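Local coordinates for protein neurotoxin (Clostridium botulinum, PDB 2QN0) that is the zinc-dependent light chain protease of botulinum neurotoxin type C1, which probably acts by cleaving neuronal SNARE proteins, at residues A[90-95]-A[388-393]. Numbering follows the deposited sequence.
Sequences IIKLFK and LDDNVY
Lys-92 reaches from helix 80-97 into the turn of 388-393 and carries every hydrogen bond between the two segments. With CG anti to the backbone N (chi1 -174°) and the chain fully extended beyond it, its ammonium group ends among oxygens of the loop. The shortest bond runs from Lys-92 NZ to Tyr-393 O at 2.7 Å, with a C=O...donor angle of 158°. A salt bridge joins Lys-92 NZ to Asp-390 OD1 at 2.9 Å; the nitrogen stands 45° out of the carboxylate plane, so it meets the oxygen from above. The direct bond from Lys-92 NZ to Leu-388 O is weak at 3.2 Å, and a water also bridges the two, accepting from NZ and donating to the carbonyl. Ile-387 O, just before the loop segment, also takes a hydrogen bond from Lys-92 NZ.

Within the loop, Asp-389 OD1 accepts from Asn-391 N at 2.8 Å, an Asx turn, while Asp-389 O receives both Val-392 N and Tyr-393 N, closing the turn that presents Leu-388 O, Asp-390 and Tyr-393 O to the lysine.

Apolar contacts flank the polar ones. CE of Lys-92 lies at the edge of the Tyr-393 ring, and CD2 of Leu-93 approaches that ring obliquely, 3.9 Å from Tyr-393 CE2, the two side chains crossing at about a right angle. The ring's hydroxyl bonds to Asp-222, just before helix 223-238, which bears the zinc ligands His-229 and His-233.

Five acceptors thus share three N-H groups, consistent with the weak Leu-388 bond; they probably stabilise the ammonium charge, tying the 388-393 loop to helix 80-97.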
# COMPACT_ATOMS: atom_id res chain seq x y z
N ILE A 90 -12.29 0.20 4.69
CA ILE A 90 -11.38 0.21 3.55
C ILE A 90 -12.13 0.68 2.30
O ILE A 90 -11.62 1.50 1.53
CB ILE A 90 -10.78 -1.19 3.29
CG1 ILE A 90 -9.90 -1.61 4.47
CG2 ILE A 90 -9.96 -1.19 2.00
CD1 ILE A 90 -8.71 -0.68 4.72
N ILE A 91 -13.33 0.16 2.09
CA ILE A 91 -14.13 0.54 0.93
C ILE A 91 -14.42 2.04 0.94
O ILE A 91 -14.26 2.72 -0.08
CB ILE A 91 -15.48 -0.24 0.89
CG1 ILE A 91 -15.21 -1.72 0.60
CG2 ILE A 91 -16.41 0.36 -0.16
CD1 ILE A 91 -14.41 -1.97 -0.66
N LYS A 92 -14.84 2.56 2.09
CA LYS A 92 -15.15 3.98 2.18
C LYS A 92 -13.92 4.82 1.88
O LYS A 92 -14.01 5.85 1.20
CB LYS A 92 -15.69 4.32 3.57
CG LYS A 92 -16.18 5.76 3.70
CD LYS A 92 -16.90 5.98 5.02
CE LYS A 92 -17.50 7.37 5.09
NZ LYS A 92 -18.28 7.55 6.35
N LEU A 93 -12.76 4.39 2.37
CA LEU A 93 -11.54 5.14 2.13
C LEU A 93 -11.19 5.15 0.64
O LEU A 93 -10.74 6.17 0.12
CB LEU A 93 -10.39 4.57 2.96
CG LEU A 93 -10.61 4.74 4.47
CD1 LEU A 93 -9.50 4.05 5.24
CD2 LEU A 93 -10.67 6.22 4.82
N PHE A 94 -11.39 4.03 -0.05
CA PHE A 94 -11.09 4.01 -1.48
C PHE A 94 -12.02 4.97 -2.22
O PHE A 94 -11.60 5.61 -3.18
CB PHE A 94 -11.22 2.60 -2.05
CG PHE A 94 -9.91 1.84 -2.08
CD1 PHE A 94 -9.42 1.23 -0.94
CD2 PHE A 94 -9.16 1.79 -3.25
CE1 PHE A 94 -8.19 0.57 -0.96
CE2 PHE A 94 -7.93 1.14 -3.28
CZ PHE A 94 -7.44 0.53 -2.13
N LYS A 95 -13.27 5.07 -1.77
CA LYS A 95 -14.20 5.99 -2.42
C LYS A 95 -13.71 7.43 -2.25
O LYS A 95 -13.81 8.25 -3.17
CB LYS A 95 -15.60 5.84 -1.82
CG LYS A 95 -16.29 4.52 -2.16
CD LYS A 95 -17.66 4.47 -1.49
CE LYS A 95 -18.38 3.16 -1.76
NZ LYS A 95 -19.71 3.15 -1.06
N LEU A 388 -17.03 5.39 9.76
CA LEU A 388 -18.14 4.95 8.92
C LEU A 388 -19.35 5.87 9.13
O LEU A 388 -20.27 5.90 8.31
CB LEU A 388 -18.52 3.50 9.23
CG LEU A 388 -17.51 2.42 8.82
CD1 LEU A 388 -18.06 1.04 9.14
CD2 LEU A 388 -17.22 2.54 7.33
N ASP A 389 -19.32 6.63 10.22
CA ASP A 389 -20.40 7.56 10.55
C ASP A 389 -20.20 8.85 9.75
O ASP A 389 -19.25 9.60 10.01
CB ASP A 389 -20.36 7.88 12.05
CG ASP A 389 -21.55 8.72 12.51
OD1 ASP A 389 -22.13 9.46 11.69
OD2 ASP A 389 -21.88 8.64 13.71
N ASP A 390 -21.08 9.13 8.80
CA ASP A 390 -20.95 10.34 7.98
C ASP A 390 -21.00 11.65 8.76
O ASP A 390 -20.66 12.70 8.23
CB ASP A 390 -22.00 10.37 6.87
CG ASP A 390 -21.66 9.45 5.71
OD1 ASP A 390 -20.45 9.30 5.41
OD2 ASP A 390 -22.59 8.89 5.09
N ASN A 391 -21.42 11.59 10.02
CA ASN A 391 -21.47 12.79 10.85
C ASN A 391 -20.09 13.02 11.44
O ASN A 391 -19.83 14.05 12.06
CB ASN A 391 -22.49 12.64 11.98
CG ASN A 391 -23.91 12.55 11.47
OD1 ASN A 391 -24.36 13.39 10.69
ND2 ASN A 391 -24.64 11.53 11.92
N VAL A 392 -19.20 12.05 11.25
CA VAL A 392 -17.84 12.12 11.77
C VAL A 392 -16.82 12.23 10.65
O VAL A 392 -15.89 13.05 10.72
CB VAL A 392 -17.52 10.84 12.59
CG1 VAL A 392 -16.06 10.84 13.01
CG2 VAL A 392 -18.42 10.78 13.83
N TYR A 393 -17.00 11.42 9.62
CA TYR A 393 -16.07 11.38 8.50
C TYR A 393 -16.83 11.07 7.22
O TYR A 393 -17.53 10.06 7.14
CB TYR A 393 -15.04 10.28 8.77
CG TYR A 393 -13.89 10.21 7.79
CD1 TYR A 393 -12.73 10.95 8.00
CD2 TYR A 393 -13.95 9.38 6.67
CE1 TYR A 393 -11.65 10.87 7.11
CE2 TYR A 393 -12.89 9.30 5.77
CZ TYR A 393 -11.74 10.05 6.00
OH TYR A 393 -10.68 9.97 5.13
O HOH W 1 -20.29 5.38 5.70